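Local coordinates for phosphatidylethanolamine-binding protein (Plasmodium vivax, PDB 2GZQ) that probably binds phosphatidylethanolamine or related phospholipids, at residues Arg97-Trp102 with Ile167-Phe172; Leu55-Thr60 with Cys195-Lys200; Asp76-Leu81 with Val147-Lys152; Glu31-Thr36 with Met187-Phe192. One frame throughout, in Å; residues are numbered along the deposited sequence.

Overall arrangement
From the N terminus, residues 31-36 and then 55-60 await the C-terminal strand 188-198: interaction 4 joins the first to its beginning, and interaction 2 the second to its end. These two loops cross, with centres about 26 Å apart on opposite sides of the chain's centre. Both enclose interactions 1 and 3, which also cross: strand 77-85 pairs with 138-148 in interaction 3, whereas the start of strand 99-107 meets the turn at 167-172 in interaction 1. All four reach one six-stranded mixed sheet. Interaction 3 touches interaction 1 through Leu81 and Trp102, and interaction 4 through Val147 and Met187; interaction 2 stands apart at the sheet's edge strand 54-56.

Interaction 1 of 4, residues Arg97-Trp102 with Ile167-Phe172; sequences RDYVHW and ITRVKF
Arg169, in one of its two conformers, carries much of the contact with Tyr99, Val100 and His101. Its CB lies over one face of the Tyr99 ring, 3.8 Å from the centroid, and CD follows alongside the hydroxyl. With CG opposite the carbonyl carbon (chi1 -64°), the extended chain passes Val100 O and brings NH1 to that oxygen at 3.1 Å; NH1 also bonds weakly to His101 O. Between backbones, Val100 N donates to Arg169 O at 2.9 Å, and Phe172 N to Asp98 O at 2.8 Å. The latter bond starts from a left-handed helical turn, with phi 52° at Lys171 and 47° at Phe172, consistent with the left-handed helix suggested to belong to a functional motif of this protein. The turn sets the Phe172 ring across Val100, whose CB covers one face while CG2 meets Phe172 CE2 at 3.7 Å. Farther out, Glu164 and Pro125 O hold the guanidinium through NE and NH2. Phe82 stacks edge-to-face with Phe172, and Asp98 OD2 accepts from Ala178 N.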
loop_
_atom_site.group_PDB
_atom_site.type_symbol
_atom_site.label_atom_id
_atom_site.label_comp_id
_atom_site.label_asym_id
_atom_site.label_seq_id
_atom_site.Cartn_x
_atom_site.Cartn_y
_atom_site.Cartn_z
ATOM N N ARG A 97 3.394 -4.496 -12.842
ATOM C CA ARG A 97 3.896 -4.497 -11.421
ATOM C C ARG A 97 4.703 -3.183 -11.233
ATOM O O ARG A 97 5.629 -2.930 -12.015
ATOM C CB ARG A 97 4.875 -5.705 -11.197
ATOM C CG ARG A 97 5.573 -5.735 -9.777
ATOM C CD ARG A 97 6.331 -6.997 -9.593
ATOM N NE ARG A 97 5.424 -8.135 -9.524
ATOM C CZ ARG A 97 5.793 -9.407 -9.443
ATOM N NH1 ARG A 97 7.071 -9.730 -9.415
ATOM N NH2 ARG A 97 4.865 -10.349 -9.370
ATOM N N ASP A 98 4.521 -2.399 -10.177
ATOM C CA ASP A 98 3.390 -2.390 -9.234
ATOM C C ASP A 98 2.320 -1.443 -9.753
ATOM O O ASP A 98 2.612 -0.301 -10.115
ATOM C CB ASP A 98 3.846 -1.823 -7.894
ATOM C CG ASP A 98 4.791 -2.733 -7.136
ATOM O OD1 ASP A 98 4.718 -3.957 -7.340
ATOM O OD2 ASP A 98 5.563 -2.212 -6.297
ATOM N N TYR A 99 1.067 -1.859 -9.771
ATOM C CA TYR A 99 -0.037 -0.924 -10.017
ATOM C C TYR A 99 -0.356 -0.215 -8.715
ATOM O O TYR A 99 -0.576 -0.872 -7.694
ATOM C CB TYR A 99 -1.254 -1.687 -10.550
ATOM C CG TYR A 99 -2.392 -0.800 -10.991
ATOM C CD1 TYR A 99 -2.536 -0.434 -12.315
ATOM C CD2 TYR A 99 -3.262 -0.294 -10.080
ATOM C CE1 TYR A 99 -3.587 0.400 -12.707
ATOM C CE2 TYR A 99 -4.307 0.553 -10.467
ATOM C CZ TYR A 99 -4.446 0.874 -11.778
ATOM O OH TYR A 99 -5.485 1.725 -12.136
ATOM N N VAL A 100 -0.380 1.113 -8.734
ATOM C CA VAL A 100 -0.634 1.861 -7.523
ATOM C C VAL A 100 -2.088 2.342 -7.429
ATOM O O VAL A 100 -2.542 3.175 -8.205
ATOM C CB VAL A 100 0.416 2.984 -7.290
ATOM C CG1 VAL A 100 0.510 3.919 -8.462
ATOM C CG2 VAL A 100 0.129 3.731 -5.972
ATOM N N HIS A 101 -2.796 1.769 -6.464
ATOM C CA HIS A 101 -4.168 2.117 -6.182
ATOM C C HIS A 101 -4.343 3.381 -5.361
ATOM O O HIS A 101 -5.400 4.030 -5.468
ATOM C CB HIS A 101 -4.820 0.937 -5.455
ATOM C CG HIS A 101 -5.012 -0.242 -6.332
ATOM N ND1 HIS A 101 -5.990 -0.287 -7.289
ATOM C CD2 HIS A 101 -4.318 -1.401 -6.455
ATOM C CE1 HIS A 101 -5.899 -1.426 -7.964
ATOM N NE2 HIS A 101 -4.890 -2.123 -7.470
ATOM N N TRP A 102 -3.395 3.710 -4.496
ATOM C CA TRP A 102 -3.628 4.725 -3.467
ATOM C C TRP A 102 -2.298 5.113 -2.878
ATOM O O TRP A 102 -1.470 4.242 -2.605
ATOM C CB TRP A 102 -4.569 4.148 -2.398
ATOM C CG TRP A 102 -4.985 5.088 -1.310
ATOM C CD1 TRP A 102 -5.174 6.441 -1.391
ATOM C CD2 TRP A 102 -5.286 4.713 0.030
ATOM N NE1 TRP A 102 -5.582 6.925 -0.167
ATOM C CE2 TRP A 102 -5.651 5.882 0.721
ATOM C CE3 TRP A 102 -5.283 3.489 0.712
ATOM C CZ2 TRP A 102 -5.976 5.879 2.070
ATOM C CZ3 TRP A 102 -5.635 3.482 2.053
ATOM C CH2 TRP A 102 -5.983 4.669 2.720
ATOM N N ILE A 167 -0.202 11.528 -14.219
ATOM C CA ILE A 167 0.433 10.366 -13.639
ATOM C C ILE A 167 -0.051 9.107 -14.329
ATOM O O ILE A 167 -0.996 9.141 -15.105
ATOM C CB ILE A 167 0.196 10.294 -12.086
ATOM C CG1 ILE A 167 -1.281 10.340 -11.710
ATOM C CG2 ILE A 167 0.940 11.419 -11.404
ATOM C CD1 ILE A 167 -2.039 9.052 -11.889
ATOM N N THR A 168 0.601 7.990 -14.056
ATOM C CA THR A 168 0.075 6.698 -14.458
ATOM C C THR A 168 0.125 5.775 -13.254
ATOM O O THR A 168 1.039 5.842 -12.448
ATOM C CB THR A 168 0.810 6.068 -15.643
ATOM O OG1 THR A 168 0.176 4.808 -15.941
ATOM C CG2 THR A 168 2.284 5.891 -15.393
ATOM N N ARG A 169 -0.871 4.913 -13.097
ATOM C CA ARG A 169 -0.831 3.962 -11.998
ATOM C C ARG A 169 -0.075 2.687 -12.338
ATOM O O ARG A 169 0.280 1.935 -11.452
ATOM C CB ARG A 169 -2.245 3.706 -11.492
ATOM C CG ARG A 169 -2.838 4.967 -10.906
ATOM C CD ARG A 169 -4.337 4.914 -10.755
ATOM N NE ARG A 169 -4.836 6.152 -10.157
ATOM C CZ ARG A 169 -4.983 6.362 -8.856
ATOM N NH1 ARG A 169 -4.712 5.410 -7.965
ATOM N NH2 ARG A 169 -5.411 7.542 -8.439
ATOM N N VAL A 170 0.210 2.466 -13.612
ATOM C CA VAL A 170 0.944 1.297 -14.059
ATOM C C VAL A 170 2.427 1.498 -13.779
ATOM O O VAL A 170 2.966 2.604 -13.983
ATOM C CB VAL A 170 0.661 1.072 -15.565
ATOM C CG1 VAL A 170 1.463 -0.072 -16.130
ATOM C CG2 VAL A 170 -0.846 0.854 -15.790
ATOM N N LYS A 171 3.099 0.450 -13.289
ATOM C CA LYS A 171 4.543 0.565 -12.984
ATOM C C LYS A 171 4.821 1.774 -12.081
ATOM O O LYS A 171 5.803 2.513 -12.241
ATOM C CB LYS A 171 5.395 0.613 -14.260
ATOM C CG LYS A 171 5.383 -0.645 -15.079
ATOM C CD LYS A 171 6.214 -0.476 -16.366
ATOM C CE LYS A 171 6.063 -1.609 -17.323
ATOM N NZ LYS A 171 6.848 -1.295 -18.557
ATOM N N PHE A 172 3.943 1.968 -11.107
ATOM C CA PHE A 172 4.089 2.937 -10.041
ATOM C C PHE A 172 4.520 4.306 -10.570
ATOM O O PHE A 172 5.583 4.828 -10.251
ATOM C CB PHE A 172 4.984 2.419 -8.911
ATOM C CG PHE A 172 4.639 2.987 -7.567
ATOM C CD1 PHE A 172 4.907 4.306 -7.252
ATOM C CD2 PHE A 172 3.968 2.223 -6.629
ATOM C CE1 PHE A 172 4.566 4.826 -6.011
ATOM C CE2 PHE A 172 3.604 2.758 -5.389
ATOM C CZ PHE A 172 3.910 4.052 -5.079
#

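Interaction 2 of 4, residues Leu55-Thr60 with Cys195-Lys200; sequences LDLAGT and CQMRRK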
loop_
_atom_site.group_PDB
_atom_site.type_symbol
_atom_site.label_atom_id
_atom_site.label_comp_id
_atom_site.label_asym_id
_atom_site.label_seq_id
_atom_site.Cartn_x
_atom_site.Cartn_y
_atom_site.Cartn_z
ATOM N N LEU A 55 -10.220 -11.990 0.079
ATOM C CA LEU A 55 -11.302 -11.022 0.109
ATOM C C LEU A 55 -11.975 -11.004 -1.247
ATOM O O LEU A 55 -11.327 -11.070 -2.286
ATOM C CB LEU A 55 -10.792 -9.618 0.432
ATOM C CG LEU A 55 -10.500 -9.304 1.893
ATOM C CD1 LEU A 55 -10.238 -7.812 2.061
ATOM C CD2 LEU A 55 -11.651 -9.747 2.762
ATOM N N ASP A 56 -13.300 -10.909 -1.221
ATOM C CA ASP A 56 -14.086 -10.709 -2.423
ATOM C C ASP A 56 -13.814 -9.312 -2.964
ATOM O O ASP A 56 -13.692 -8.347 -2.208
ATOM C CB ASP A 56 -15.588 -10.881 -2.129
ATOM C CG ASP A 56 -15.989 -12.331 -1.952
ATOM O OD1 ASP A 56 -15.122 -13.221 -2.086
ATOM O OD2 ASP A 56 -17.176 -12.577 -1.670
ATOM N N LEU A 57 -13.749 -9.221 -4.285
ATOM C CA LEU A 57 -13.617 -7.958 -4.985
ATOM C C LEU A 57 -14.775 -7.027 -4.685
ATOM O O LEU A 57 -14.618 -5.818 -4.587
ATOM C CB LEU A 57 -13.602 -8.210 -6.480
ATOM C CG LEU A 57 -12.267 -8.133 -7.170
ATOM C CD1 LEU A 57 -12.486 -8.378 -8.651
ATOM C CD2 LEU A 57 -11.616 -6.785 -6.899
ATOM N N ALA A 58 -15.969 -7.587 -4.571
ATOM C CA ALA A 58 -17.112 -6.771 -4.243
ATOM C C ALA A 58 -16.852 -6.007 -2.944
ATOM O O ALA A 58 -16.298 -6.547 -1.984
ATOM C CB ALA A 58 -18.360 -7.631 -4.114
ATOM N N GLY A 59 -17.240 -4.734 -2.915
ATOM C CA GLY A 59 -17.132 -3.924 -1.727
ATOM C C GLY A 59 -15.767 -3.273 -1.527
ATOM O O GLY A 59 -15.495 -2.780 -0.442
ATOM N N THR A 60 -14.892 -3.290 -2.544
ATOM C CA THR A 60 -13.575 -2.647 -2.488
ATOM C C THR A 60 -13.458 -1.395 -3.352
ATOM O O THR A 60 -12.365 -0.892 -3.587
ATOM C CB THR A 60 -12.479 -3.629 -2.897
ATOM O OG1 THR A 60 -12.663 -4.027 -4.254
ATOM C CG2 THR A 60 -12.499 -4.817 -1.995
ATOM N N CYS A 195 -3.847 -8.922 1.271
ATOM C CA CYS A 195 -4.860 -9.953 1.100
ATOM C C CYS A 195 -4.703 -10.533 -0.282
ATOM O O CYS A 195 -3.895 -10.046 -1.070
ATOM C CB CYS A 195 -6.263 -9.342 1.303
ATOM S SG CYS A 195 -6.736 -8.092 0.094
ATOM N N GLN A 196 -5.459 -11.597 -0.561
ATOM C CA GLN A 196 -5.532 -12.164 -1.895
ATOM C C GLN A 196 -6.912 -11.913 -2.487
ATOM O O GLN A 196 -7.925 -12.134 -1.824
ATOM C CB GLN A 196 -5.271 -13.659 -1.822
ATOM C CG GLN A 196 -3.881 -14.104 -1.357
ATOM C CD GLN A 196 -3.824 -15.619 -1.185
ATOM O OE1 GLN A 196 -3.535 -16.335 -2.127
ATOM N NE2 GLN A 196 -4.109 -16.106 0.021
HETATM N N MSE A 197 -6.972 -11.448 -3.727
HETATM C CA MSE A 197 -8.248 -11.151 -4.369
HETATM C C MSE A 197 -8.264 -11.748 -5.758
HETATM O O MSE A 197 -7.264 -11.713 -6.467
HETATM C CB MSE A 197 -8.456 -9.647 -4.510
HETATM C CG MSE A 197 -8.802 -8.931 -3.232
HETATM SE SE MSE A 197 -9.153 -7.030 -3.525
HETATM C CE MSE A 197 -10.985 -7.121 -3.912
ATOM N N ARG A 198 -9.411 -12.297 -6.153
ATOM C CA ARG A 198 -9.631 -12.705 -7.530
ATOM C C ARG A 198 -11.030 -12.291 -7.957
ATOM O O ARG A 198 -11.858 -11.970 -7.103
ATOM C CB ARG A 198 -9.432 -14.217 -7.695
ATOM C CG ARG A 198 -10.346 -15.080 -6.832
ATOM C CD ARG A 198 -10.120 -16.591 -7.072
ATOM N NE ARG A 198 -10.426 -17.031 -8.428
ATOM C CZ ARG A 198 -11.619 -17.472 -8.816
ATOM N NH1 ARG A 198 -12.630 -17.504 -7.953
ATOM N NH2 ARG A 198 -11.808 -17.865 -10.061
ATOM N N ARG A 199 -11.257 -12.213 -9.258
ATOM C CA ARG A 199 -12.613 -12.017 -9.732
ATOM C C ARG A 199 -13.321 -13.345 -9.945
ATOM O O ARG A 199 -12.857 -14.213 -10.688
ATOM C CB ARG A 199 -12.662 -11.136 -10.973
ATOM C CG ARG A 199 -14.103 -10.797 -11.390
ATOM C CD ARG A 199 -14.148 -9.904 -12.594
ATOM N NE ARG A 199 -13.663 -8.563 -12.305
ATOM C CZ ARG A 199 -14.431 -7.544 -11.935
ATOM N NH1 ARG A 199 -15.737 -7.708 -11.789
ATOM N NH2 ARG A 199 -13.889 -6.358 -11.701
ATOM N N LYS A 200 -14.459 -13.493 -9.277
ATOM C CA LYS A 200 -15.365 -14.602 -9.529
ATOM C C LYS A 200 -16.032 -14.455 -10.898
ATOM O O LYS A 200 -15.679 -15.155 -11.849
ATOM C CB LYS A 200 -16.428 -14.659 -8.432
ATOM C CG LYS A 200 -15.871 -14.475 -7.034
ATOM C CD LYS A 200 -16.947 -14.616 -5.969
ATOM C CE LYS A 200 -17.070 -16.055 -5.485
ATOM N NZ LYS A 200 -15.773 -16.615 -5.010
HETATM O O HOH W 1 -11.324 -12.785 -4.091
HETATM O O HOH W 2 -13.975 -11.941 -5.599
#
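Leu55, Leu57 and Met197, the last present as selenomethionine, form the apolar centre. Leu55 CB meets Met197 CG at 4.2 Å, and Leu55 CD1 touches Cys195 SG at 4.0 Å. Met197 has two conformers, and the position of the selenomethionine methyl beside Leu57 is doubtful. On the outer side, Leu57 CD1 packs on Arg199 CB at 3.6 Å and also lies over one face of the guanidinium, which is held through NE by Ile131 O. Leu57 O takes two bonds from Thr60: from N, which closes the type II turn Leu57-Thr60, and from OG1 at 2.7 Å, in the carbonyl plane on a lone pair. Along the backbone, Leu55 N bonds Gln196 O at 3.0 Å, nearly straight. Beyond that the strands part and water takes over: one molecule joins Leu55 O to Arg198 N, another joins Arg198 O to Leu57 N. This is the fraying end of a parallel pair, where edge strand 54-56 lies beside the C-terminal strand 188-198 of the mixed sheet.

Interaction 3 of 4, residues Asp76-Leu81 with Val147-Lys152; sequences DYCYIL and VKEENK
Cys78 and Val147 face each other as an antiparallel hydrogen-bonded pair, Cys78 N to Val147 O and Val147 N to Cys78 O, each 2.9 Å and nearly straight. Tyr77 and Lys148 make the adjoining non-hydrogen-bonded pair, their CA atoms 4.4 Å apart. A third backbone bond runs from Glu149 N to Asp76 O at 2.9 Å, where the second strand gives way to the 3-10 segment 149-151. The pairing joins strands 77-85 and 138-148, neighbours within the six-stranded mixed sheet.

Apolar contacts gather on the face bearing Cys78 and Val147. Val147 turns CG1 between its backbone N and carbonyl carbon (chi1 61°), setting it against both Cys78 SG, in one of its two conformers, and Ile80 CG2, the latter at 4.1 Å. Lys152 CB approaches the same sulfur from the turn at 3.8 Å. Away from this face, at the neighbouring pair, Tyr77 and Lys148 run side by side, pointing the same way, so that the lysine's methylenes follow the ring: CG touches Tyr77 CE1 at 3.6 Å, and CE comes alongside the hydroxyl.

Among charged groups, Lys152 NZ bridges to Glu149 OE2 at 3.1 Å, on the syn side but out of the carboxylate plane. The same ammonium also donates to Asn119 O, and Lys152 O accepts from Ser105 OG.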
loop_
_atom_site.group_PDB
_atom_site.type_symbol
_atom_site.label_atom_id
_atom_site.label_comp_id
_atom_site.label_asym_id
_atom_site.label_seq_id
_atom_site.Cartn_x
_atom_site.Cartn_y
_atom_site.Cartn_z
ATOM N N ASP A 76 8.125 14.456 14.449
ATOM C CA ASP A 76 8.602 15.052 13.202
ATOM C C ASP A 76 8.681 14.117 12.011
ATOM O O ASP A 76 9.205 14.486 10.950
ATOM C CB ASP A 76 9.904 15.812 13.413
ATOM C CG ASP A 76 9.762 16.941 14.413
ATOM O OD1 ASP A 76 8.729 17.649 14.406
ATOM O OD2 ASP A 76 10.692 17.110 15.213
ATOM N N TYR A 77 8.115 12.926 12.174
ATOM C CA TYR A 77 7.885 12.000 11.079
ATOM C C TYR A 77 6.397 11.761 10.909
ATOM O O TYR A 77 5.595 12.002 11.811
ATOM C CB TYR A 77 8.632 10.664 11.317
ATOM C CG TYR A 77 10.110 10.801 11.061
ATOM C CD1 TYR A 77 10.639 10.456 9.828
ATOM C CD2 TYR A 77 10.948 11.363 12.012
ATOM C CE1 TYR A 77 11.963 10.608 9.562
ATOM C CE2 TYR A 77 12.298 11.525 11.752
ATOM C CZ TYR A 77 12.796 11.153 10.517
ATOM O OH TYR A 77 14.144 11.355 10.277
ATOM N N CYS A 78 6.043 11.266 9.735
ATOM C CA CYS A 78 4.678 10.837 9.524
ATOM C C CYS A 78 4.684 9.552 8.706
ATOM O O CYS A 78 5.717 9.132 8.167
ATOM C CB CYS A 78 3.856 11.943 8.870
ATOM S SG CYS A 78 4.555 12.497 7.336
ATOM N N TYR A 79 3.543 8.891 8.662
ATOM C CA TYR A 79 3.406 7.751 7.776
ATOM C C TYR A 79 3.017 8.176 6.381
ATOM O O TYR A 79 2.253 9.115 6.169
ATOM C CB TYR A 79 2.353 6.760 8.283
ATOM C CG TYR A 79 2.657 6.095 9.621
ATOM C CD1 TYR A 79 1.703 6.042 10.600
ATOM C CD2 TYR A 79 3.888 5.529 9.881
ATOM C CE1 TYR A 79 1.951 5.435 11.821
ATOM C CE2 TYR A 79 4.154 4.926 11.105
ATOM C CZ TYR A 79 3.174 4.870 12.062
ATOM O OH TYR A 79 3.497 4.264 13.261
ATOM N N ILE A 80 3.525 7.395 5.450
ATOM C CA ILE A 80 3.065 7.383 4.063
ATOM C C ILE A 80 2.636 5.958 3.740
ATOM O O ILE A 80 3.342 4.994 4.063
ATOM C CB ILE A 80 4.156 7.936 3.090
ATOM C CG1 ILE A 80 3.635 7.946 1.662
ATOM C CG2 ILE A 80 5.471 7.203 3.256
ATOM C CD1 ILE A 80 4.529 8.728 0.694
ATOM N N LEU A 81 1.462 5.828 3.135
ATOM C CA LEU A 81 0.830 4.536 2.893
ATOM C C LEU A 81 0.571 4.395 1.406
ATOM O O LEU A 81 -0.017 5.282 0.783
ATOM C CB LEU A 81 -0.488 4.494 3.665
ATOM C CG LEU A 81 -1.323 3.231 3.514
ATOM C CD1 LEU A 81 -0.616 1.964 3.898
ATOM C CD2 LEU A 81 -2.596 3.349 4.325
ATOM N N VAL A 147 8.200 8.998 6.599
ATOM C CA VAL A 147 8.741 10.120 5.871
ATOM C C VAL A 147 8.867 11.301 6.825
ATOM O O VAL A 147 8.039 11.492 7.711
ATOM C CB VAL A 147 7.850 10.453 4.624
ATOM C CG1 VAL A 147 6.441 10.820 5.014
ATOM C CG2 VAL A 147 8.442 11.558 3.786
ATOM N N LYS A 148 9.915 12.090 6.662
ATOM C CA LYS A 148 10.030 13.334 7.423
ATOM C C LYS A 148 8.828 14.211 7.154
ATOM O O LYS A 148 8.394 14.342 6.028
ATOM C CB LYS A 148 11.288 14.104 7.039
ATOM C CG LYS A 148 12.546 13.477 7.504
ATOM C CD LYS A 148 13.731 14.405 7.232
ATOM C CE LYS A 148 15.026 13.835 7.743
ATOM N NZ LYS A 148 16.167 14.685 7.318
ATOM N N GLU A 149 8.317 14.860 8.192
ATOM C CA GLU A 149 7.189 15.775 8.035
ATOM C C GLU A 149 7.476 16.787 6.924
ATOM O O GLU A 149 6.618 17.082 6.089
ATOM C CB GLU A 149 6.870 16.497 9.342
ATOM C CG GLU A 149 5.886 17.648 9.179
ATOM C CD GLU A 149 4.443 17.182 9.121
ATOM O OE1 GLU A 149 4.168 16.056 9.587
ATOM O OE2 GLU A 149 3.587 17.952 8.622
ATOM N N GLU A 150 8.686 17.327 6.907
ATOM C CA GLU A 150 9.006 18.388 5.938
ATOM C C GLU A 150 8.993 17.879 4.492
ATOM O O GLU A 150 8.947 18.698 3.566
ATOM C CB GLU A 150 10.362 19.016 6.244
ATOM C CG GLU A 150 11.535 18.067 6.056
ATOM C CD GLU A 150 12.809 18.554 6.730
ATOM O OE1 GLU A 150 12.823 18.685 7.973
ATOM O OE2 GLU A 150 13.802 18.794 6.012
ATOM N N ASN A 151 9.054 16.560 4.309
ATOM C CA ASN A 151 9.105 15.951 2.966
ATOM C C ASN A 151 7.810 15.261 2.571
ATOM O O ASN A 151 7.742 14.622 1.538
ATOM C CB ASN A 151 10.253 14.926 2.879
ATOM C CG ASN A 151 11.606 15.559 3.021
ATOM O OD1 ASN A 151 11.783 16.730 2.720
ATOM N ND2 ASN A 151 12.587 14.767 3.440
ATOM N N LYS A 152 6.784 15.384 3.397
ATOM C CA LYS A 152 5.577 14.608 3.164
ATOM C C LYS A 152 4.891 14.928 1.840
ATOM O O LYS A 152 4.183 14.080 1.294
ATOM C CB LYS A 152 4.581 14.744 4.310
ATOM C CG LYS A 152 3.905 16.113 4.410
ATOM C CD LYS A 152 2.881 16.160 5.555
ATOM C CE LYS A 152 2.074 17.433 5.548
ATOM N NZ LYS A 152 1.191 17.486 6.708
#

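Interaction 4 of 4, residues Glu31-Thr36 with Met187-Phe192; sequences ENVDLT and MKIVGF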
loop_
_atom_site.group_PDB
_atom_site.type_symbol
_atom_site.label_atom_id
_atom_site.label_comp_id
_atom_site.label_asym_id
_atom_site.label_seq_id
_atom_site.Cartn_x
_atom_site.Cartn_y
_atom_site.Cartn_z
ATOM N N GLU A 31 15.224 -9.296 2.744
ATOM C CA GLU A 31 14.656 -9.670 4.013
ATOM C C GLU A 31 14.910 -8.619 5.075
ATOM O O GLU A 31 14.613 -8.852 6.242
ATOM C CB GLU A 31 15.332 -10.962 4.464
ATOM C CG GLU A 31 16.839 -10.793 4.648
ATOM C CD GLU A 31 17.628 -12.033 4.268
ATOM O OE1 GLU A 31 17.005 -13.110 4.131
ATOM O OE2 GLU A 31 18.869 -11.926 4.112
ATOM N N ASN A 32 15.522 -7.492 4.711
ATOM C CA ASN A 32 15.935 -6.523 5.708
ATOM C C ASN A 32 14.919 -5.436 6.052
ATOM O O ASN A 32 15.259 -4.388 6.582
ATOM C CB ASN A 32 17.291 -5.925 5.349
ATOM C CG ASN A 32 18.388 -6.946 5.367
ATOM O OD1 ASN A 32 18.423 -7.821 6.228
ATOM N ND2 ASN A 32 19.286 -6.845 4.416
ATOM N N VAL A 33 13.655 -5.726 5.847
ATOM C CA VAL A 33 12.611 -4.779 6.224
ATOM C C VAL A 33 12.279 -4.900 7.705
ATOM O O VAL A 33 12.273 -5.999 8.240
ATOM C CB VAL A 33 11.355 -4.986 5.382
ATOM C CG1 VAL A 33 11.652 -4.612 3.944
ATOM C CG2 VAL A 33 10.859 -6.418 5.458
ATOM N N ASP A 34 12.029 -3.760 8.355
ATOM C CA ASP A 34 11.894 -3.657 9.799
ATOM C C ASP A 34 10.421 -3.459 10.134
ATOM O O ASP A 34 9.984 -2.339 10.365
ATOM C CB ASP A 34 12.709 -2.445 10.260
ATOM C CG ASP A 34 12.940 -2.414 11.747
ATOM O OD1 ASP A 34 12.669 -3.410 12.440
ATOM O OD2 ASP A 34 13.421 -1.369 12.243
ATOM N N LEU A 35 9.653 -4.540 10.108
ATOM C CA LEU A 35 8.206 -4.452 10.241
ATOM C C LEU A 35 7.819 -4.487 11.701
ATOM O O LEU A 35 7.853 -5.546 12.336
ATOM C CB LEU A 35 7.520 -5.586 9.481
ATOM C CG LEU A 35 7.814 -5.607 7.977
ATOM C CD1 LEU A 35 7.129 -6.790 7.307
ATOM C CD2 LEU A 35 7.332 -4.326 7.348
ATOM N N THR A 36 7.503 -3.326 12.236
ATOM C CA THR A 36 7.204 -3.207 13.656
ATOM C C THR A 36 5.856 -2.578 13.977
ATOM O O THR A 36 5.439 -2.610 15.139
ATOM C CB THR A 36 8.270 -2.407 14.394
ATOM O OG1 THR A 36 8.281 -1.068 13.901
ATOM C CG2 THR A 36 9.671 -3.029 14.236
HETATM N N MSE A 187 13.057 6.792 2.609
HETATM C CA MSE A 187 12.007 6.500 3.567
HETATM C C MSE A 187 12.286 5.146 4.231
HETATM O O MSE A 187 13.092 4.383 3.743
HETATM C CB MSE A 187 10.651 6.519 2.849
HETATM C CG MSE A 187 10.277 7.885 2.290
HETATM SE SE MSE A 187 8.795 7.735 0.975
HETATM C CE MSE A 187 8.362 9.594 0.775
ATOM N N LYS A 188 11.616 4.866 5.339
ATOM C CA LYS A 188 11.827 3.618 6.091
ATOM C C LYS A 188 10.526 2.816 6.109
ATOM O O LYS A 188 9.530 3.298 6.655
ATOM C CB LYS A 188 12.273 3.901 7.539
ATOM C CG LYS A 188 12.513 2.635 8.324
ATOM C CD LYS A 188 12.769 2.891 9.805
ATOM C CE LYS A 188 12.788 1.554 10.563
ATOM N NZ LYS A 188 14.134 0.948 10.595
ATOM N N ILE A 189 10.521 1.590 5.591
ATOM C CA ILE A 189 9.345 0.741 5.676
ATOM C C ILE A 189 9.190 0.278 7.107
ATOM O O ILE A 189 10.140 -0.188 7.734
ATOM C CB ILE A 189 9.499 -0.486 4.767
ATOM C CG1 ILE A 189 9.526 -0.029 3.304
ATOM C CG2 ILE A 189 8.374 -1.476 5.001
ATOM C CD1 ILE A 189 10.080 -1.050 2.355
ATOM N N VAL A 190 7.977 0.388 7.640
ATOM C CA VAL A 190 7.693 -0.005 9.028
ATOM C C VAL A 190 6.488 -0.917 9.243
ATOM O O VAL A 190 6.344 -1.477 10.301
ATOM C CB VAL A 190 7.593 1.207 9.957
ATOM C CG1 VAL A 190 8.884 2.018 10.007
ATOM C CG2 VAL A 190 6.394 2.110 9.579
ATOM N N GLY A 191 5.669 -1.093 8.212
ATOM C CA GLY A 191 4.485 -1.921 8.329
ATOM C C GLY A 191 4.040 -2.445 6.996
ATOM O O GLY A 191 4.356 -1.902 5.945
ATOM N N PHE A 192 3.273 -3.528 7.049
ATOM C CA PHE A 192 2.794 -4.195 5.842
ATOM C C PHE A 192 1.547 -5.004 6.151
ATOM O O PHE A 192 1.456 -5.637 7.214
ATOM C CB PHE A 192 3.865 -5.135 5.300
ATOM C CG PHE A 192 3.514 -5.720 3.961
ATOM C CD1 PHE A 192 3.087 -7.054 3.831
ATOM C CD2 PHE A 192 3.591 -4.950 2.818
ATOM C CE1 PHE A 192 2.737 -7.571 2.601
ATOM C CE2 PHE A 192 3.231 -5.472 1.594
ATOM C CZ PHE A 192 2.804 -6.786 1.491
HETATM O O HOH W 3 12.479 -1.292 6.921
#
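Val33 opens the contact by laying CG1 against Ile189 CD1 at 4.2 Å, close to Phe28, which touches both residues. Asp34 follows with three links. Its N reaches Ile189 O through a water that accepts from the amide and donates to the carbonyl. Its O receives a CA-H...O contact from Val190 CA at 3.5 Å. Its carboxylate forms a salt bridge, Lys188 NZ to Asp34 OD2 at 2.9 Å, on the anti lone pair; the lysine chain, extended as far as CE, bends at chi4 (89°) to bring the ammonium there. Leu35 points its branched end at the strand: CD2 packs on Ile189 CG2 at 3.8 Å and on Phe192 CB at 4.1 Å, and also lies over the backbone of Gly191. Val33, Leu35 and Phe192 also touch helix 15-20. Thr36 N then donates to Val190 O at 2.9 Å, beside the classic beta bulge in which Val190 and Gly191 both face Leu144. The N-terminal loop thus joins the start of strand 188-198 through an apolar inner part, Val33 and Leu35 with Ile189 and Phe192, while exposed Lys188 and partly exposed Asp34 put the salt bridge at the margin, where solvent would probably weaken it.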